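Local coordinates for protein GH18 chiitnase (Pseudoalteromonas aurantia, PDB 6K7Z) that probably hydrolyses the beta-1,4 linkages inside chitin chains, as an endochitinase of glycoside hydrolase family 18, at residues Y150-L161 with E180-N191. Residues are numbered along the deposited sequence; the frame is centred on the assembly and turned at random.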
# COMPACT_ATOMS: atom_id res chain seq x y z
N TYR A 150 9.50 4.13 12.21
CA TYR A 150 8.99 4.36 10.86
C TYR A 150 8.40 3.08 10.29
O TYR A 150 8.79 1.97 10.65
CB TYR A 150 10.09 4.86 9.92
CG TYR A 150 10.58 6.23 10.25
CD1 TYR A 150 9.88 7.35 9.83
CD2 TYR A 150 11.75 6.42 10.97
CE1 TYR A 150 10.33 8.61 10.12
CE2 TYR A 150 12.20 7.69 11.28
CZ TYR A 150 11.48 8.78 10.84
OH TYR A 150 11.91 10.05 11.13
N ILE A 151 7.47 3.27 9.35
CA ILE A 151 6.76 2.19 8.69
C ILE A 151 7.24 2.11 7.25
O ILE A 151 7.40 3.14 6.58
CB ILE A 151 5.24 2.42 8.73
CG1 ILE A 151 4.74 2.44 10.17
CG2 ILE A 151 4.50 1.35 7.92
CD1 ILE A 151 4.74 1.08 10.83
N ILE A 152 7.46 0.89 6.77
CA ILE A 152 7.65 0.61 5.35
C ILE A 152 6.65 -0.48 4.99
O ILE A 152 6.76 -1.61 5.48
CB ILE A 152 9.08 0.16 5.01
CG1 ILE A 152 10.09 1.25 5.37
CG2 ILE A 152 9.19 -0.15 3.51
CD1 ILE A 152 11.54 0.84 5.12
N SER A 153 5.66 -0.13 4.18
CA SER A 153 4.75 -1.12 3.63
C SER A 153 4.95 -1.22 2.13
O SER A 153 5.60 -0.36 1.52
CB SER A 153 3.29 -0.75 3.97
OG SER A 153 2.93 0.51 3.43
N HIS A 154 4.45 -2.31 1.55
CA HIS A 154 4.32 -2.50 0.11
C HIS A 154 2.87 -2.82 -0.19
O HIS A 154 2.12 -3.21 0.70
CB HIS A 154 5.20 -3.64 -0.42
CG HIS A 154 6.67 -3.41 -0.32
ND1 HIS A 154 7.49 -3.38 -1.42
CD2 HIS A 154 7.47 -3.22 0.76
CE1 HIS A 154 8.74 -3.19 -1.03
NE2 HIS A 154 8.75 -3.07 0.29
N ALA A 155 2.47 -2.70 -1.46
CA ALA A 155 1.08 -2.91 -1.86
C ALA A 155 0.99 -3.88 -3.04
O ALA A 155 0.55 -3.50 -4.14
CB ALA A 155 0.39 -1.59 -2.19
N PRO A 156 1.39 -5.13 -2.85
CA PRO A 156 1.42 -6.08 -3.96
C PRO A 156 0.03 -6.54 -4.38
O PRO A 156 -0.94 -6.52 -3.62
CB PRO A 156 2.23 -7.25 -3.41
CG PRO A 156 1.95 -7.20 -1.94
CD PRO A 156 1.88 -5.75 -1.60
N GLN A 157 -0.03 -6.98 -5.60
CA GLN A 157 -1.20 -7.67 -6.13
C GLN A 157 -1.04 -9.18 -5.95
O GLN A 157 0.08 -9.68 -5.79
CB GLN A 157 -1.38 -7.31 -7.60
CG GLN A 157 -1.69 -5.83 -7.77
CD GLN A 157 -1.46 -5.35 -9.17
OE1 GLN A 157 -2.19 -5.73 -10.09
NE2 GLN A 157 -0.45 -4.51 -9.35
N PRO A 158 -2.15 -9.92 -5.92
CA PRO A 158 -2.09 -11.34 -5.53
C PRO A 158 -1.11 -12.15 -6.37
O PRO A 158 -0.40 -12.99 -5.81
CB PRO A 158 -3.54 -11.82 -5.73
CG PRO A 158 -4.35 -10.60 -5.40
CD PRO A 158 -3.54 -9.43 -5.96
N PRO A 159 -1.04 -11.96 -7.70
CA PRO A 159 -0.09 -12.80 -8.47
C PRO A 159 1.34 -12.67 -7.99
O PRO A 159 2.13 -13.61 -8.14
CB PRO A 159 -0.25 -12.30 -9.91
CG PRO A 159 -1.64 -11.77 -9.97
CD PRO A 159 -1.86 -11.14 -8.61
N TYR A 160 1.70 -11.52 -7.40
CA TYR A 160 3.05 -11.31 -6.92
C TYR A 160 3.43 -12.26 -5.79
O TYR A 160 4.63 -12.44 -5.54
CB TYR A 160 3.22 -9.88 -6.42
CG TYR A 160 3.03 -8.76 -7.44
CD1 TYR A 160 2.81 -9.02 -8.79
CD2 TYR A 160 3.07 -7.44 -7.02
CE1 TYR A 160 2.65 -7.97 -9.70
CE2 TYR A 160 2.91 -6.40 -7.91
CZ TYR A 160 2.70 -6.67 -9.24
OH TYR A 160 2.55 -5.60 -10.09
N LEU A 161 2.44 -12.83 -5.11
CA LEU A 161 2.63 -13.62 -3.89
C LEU A 161 2.31 -15.10 -4.08
O LEU A 161 2.32 -15.86 -3.10
CB LEU A 161 1.77 -13.04 -2.77
CG LEU A 161 2.18 -11.64 -2.29
CD1 LEU A 161 1.06 -10.94 -1.55
CD2 LEU A 161 3.42 -11.72 -1.42
N GLU A 180 12.07 -6.87 7.23
CA GLU A 180 12.22 -5.42 7.26
C GLU A 180 10.97 -4.68 6.81
O GLU A 180 10.96 -3.45 6.83
CB GLU A 180 13.41 -5.01 6.40
CG GLU A 180 14.72 -5.58 6.91
CD GLU A 180 15.91 -5.15 6.10
OE1 GLU A 180 15.78 -4.22 5.27
OE2 GLU A 180 16.99 -5.75 6.28
N ILE A 181 9.93 -5.39 6.40
CA ILE A 181 8.69 -4.80 5.91
C ILE A 181 7.65 -4.91 7.02
O ILE A 181 7.50 -5.98 7.63
CB ILE A 181 8.20 -5.52 4.64
CG1 ILE A 181 9.20 -5.31 3.50
CG2 ILE A 181 6.77 -5.10 4.27
CD1 ILE A 181 8.90 -6.14 2.26
N ASP A 182 6.93 -3.82 7.28
CA ASP A 182 5.94 -3.88 8.34
C ASP A 182 4.69 -4.66 7.92
O ASP A 182 4.19 -5.47 8.70
CB ASP A 182 5.58 -2.47 8.80
CG ASP A 182 6.74 -1.80 9.52
OD1 ASP A 182 6.93 -2.07 10.72
OD2 ASP A 182 7.46 -1.03 8.88
N TRP A 183 4.19 -4.43 6.71
CA TRP A 183 3.06 -5.22 6.23
C TRP A 183 2.90 -5.03 4.72
O TRP A 183 3.51 -4.14 4.12
CB TRP A 183 1.75 -4.86 6.94
CG TRP A 183 1.35 -3.43 6.82
CD1 TRP A 183 0.72 -2.84 5.76
CD2 TRP A 183 1.53 -2.41 7.80
NE1 TRP A 183 0.51 -1.51 6.02
CE2 TRP A 183 1.01 -1.22 7.27
CE3 TRP A 183 2.09 -2.38 9.09
CZ2 TRP A 183 1.02 -0.02 7.97
CZ3 TRP A 183 2.10 -1.18 9.78
CH2 TRP A 183 1.58 -0.02 9.22
N LEU A 184 2.07 -5.88 4.14
CA LEU A 184 1.73 -5.84 2.72
C LEU A 184 0.27 -5.44 2.59
O LEU A 184 -0.60 -6.07 3.21
CB LEU A 184 1.92 -7.20 2.07
CG LEU A 184 3.30 -7.86 2.15
CD1 LEU A 184 3.25 -9.23 1.45
CD2 LEU A 184 4.36 -6.95 1.53
N ASN A 185 -0.01 -4.42 1.79
CA ASN A 185 -1.39 -4.05 1.45
C ASN A 185 -1.76 -4.81 0.19
O ASN A 185 -1.54 -4.32 -0.92
CB ASN A 185 -1.51 -2.54 1.24
CG ASN A 185 -1.20 -1.73 2.50
OD1 ASN A 185 -1.71 -2.02 3.58
ND2 ASN A 185 -0.36 -0.71 2.35
N VAL A 186 -2.31 -6.02 0.34
CA VAL A 186 -2.60 -6.85 -0.83
C VAL A 186 -3.85 -6.32 -1.53
O VAL A 186 -4.91 -6.18 -0.91
CB VAL A 186 -2.79 -8.33 -0.43
CG1 VAL A 186 -3.01 -9.17 -1.68
CG2 VAL A 186 -1.59 -8.83 0.38
N GLN A 187 -3.73 -6.04 -2.83
CA GLN A 187 -4.84 -5.48 -3.60
C GLN A 187 -5.69 -6.61 -4.16
O GLN A 187 -5.46 -7.10 -5.27
CB GLN A 187 -4.32 -4.59 -4.73
CG GLN A 187 -3.29 -3.56 -4.30
CD GLN A 187 -2.93 -2.61 -5.43
OE1 GLN A 187 -3.73 -2.38 -6.34
NE2 GLN A 187 -1.71 -2.05 -5.38
N PHE A 188 -6.72 -7.00 -3.41
CA PHE A 188 -7.61 -8.04 -3.91
C PHE A 188 -8.65 -7.44 -4.85
O PHE A 188 -9.85 -7.61 -4.65
CB PHE A 188 -8.27 -8.78 -2.74
CG PHE A 188 -7.33 -9.70 -2.00
CD1 PHE A 188 -6.86 -10.87 -2.60
CD2 PHE A 188 -6.89 -9.39 -0.71
CE1 PHE A 188 -6.00 -11.72 -1.93
CE2 PHE A 188 -6.03 -10.25 -0.02
CZ PHE A 188 -5.58 -11.41 -0.64
N TYR A 189 -8.18 -6.73 -5.87
CA TYR A 189 -9.05 -6.15 -6.88
C TYR A 189 -8.21 -5.93 -8.13
O TYR A 189 -6.98 -6.02 -8.10
CB TYR A 189 -9.71 -4.86 -6.40
CG TYR A 189 -8.76 -3.89 -5.73
CD1 TYR A 189 -8.50 -3.98 -4.37
CD2 TYR A 189 -8.12 -2.90 -6.46
CE1 TYR A 189 -7.63 -3.10 -3.75
CE2 TYR A 189 -7.26 -2.01 -5.85
CZ TYR A 189 -7.02 -2.11 -4.50
OH TYR A 189 -6.14 -1.22 -3.88
N ASN A 190 -8.90 -5.68 -9.25
CA ASN A 190 -8.26 -5.56 -10.56
C ASN A 190 -7.44 -6.79 -10.91
O ASN A 190 -6.50 -6.71 -11.70
CB ASN A 190 -7.37 -4.32 -10.65
CG ASN A 190 -8.15 -3.03 -10.45
OD1 ASN A 190 -9.33 -2.95 -10.78
ND2 ASN A 190 -7.48 -2.02 -9.90
N ASN A 191 -7.79 -7.94 -10.33
CA ASN A 191 -6.99 -9.15 -10.47
C ASN A 191 -7.89 -10.36 -10.41
O ASN A 191 -8.12 -10.93 -9.34
CB ASN A 191 -5.91 -9.26 -9.40
CG ASN A 191 -4.68 -8.47 -9.74
OD1 ASN A 191 -3.84 -8.92 -10.52
ND2 ASN A 191 -4.54 -7.29 -9.14
O HOH W 1 8.51 -0.48 11.88
O HOH W 2 0.33 1.24 4.56
O HOH W 3 -1.39 -8.08 -11.51
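Q187 and A155 meet where two parallel neighbours of the TIM barrel, strands 151-154 and 183-187, run out at their C-terminal ends. From CB the Q187 side chain passes beside P156 O; CG sits 3.8 Å from both P156 O and A155 O; CD comes near Q157 CG; and NE2 donates to A155 O at 3.0 Å, a bent bond (141°) tilted from both the amide and carbonyl planes. The same NE2 also bonds E117. Farther out, N191 reaches back to Q157 with its amide: ND2 lies in the carbonyl plane of Q157 OE1, on a lone pair, at 3.0 Å, and gives a second bond to Y189 O, while OD1 rests against P159 CD and a water joins it to Q157 OE1. A leucine in place of N191 would probably leave Q157 OE1 and Y189 O without this shared donor and Q157 freer to turn. At the N-terminal ends of the two strands D182 OD2 accepts from I152 N (168°) and pairs with R142. W183 makes CH-pi contacts through one indole face, its six-membered ring with I151 CG2 and its five-membered ring with S153 CB. Beyond the regular backbone pairing, side-chain amides, which can donate and accept at once, thus add bonds between the segments that follow the strands.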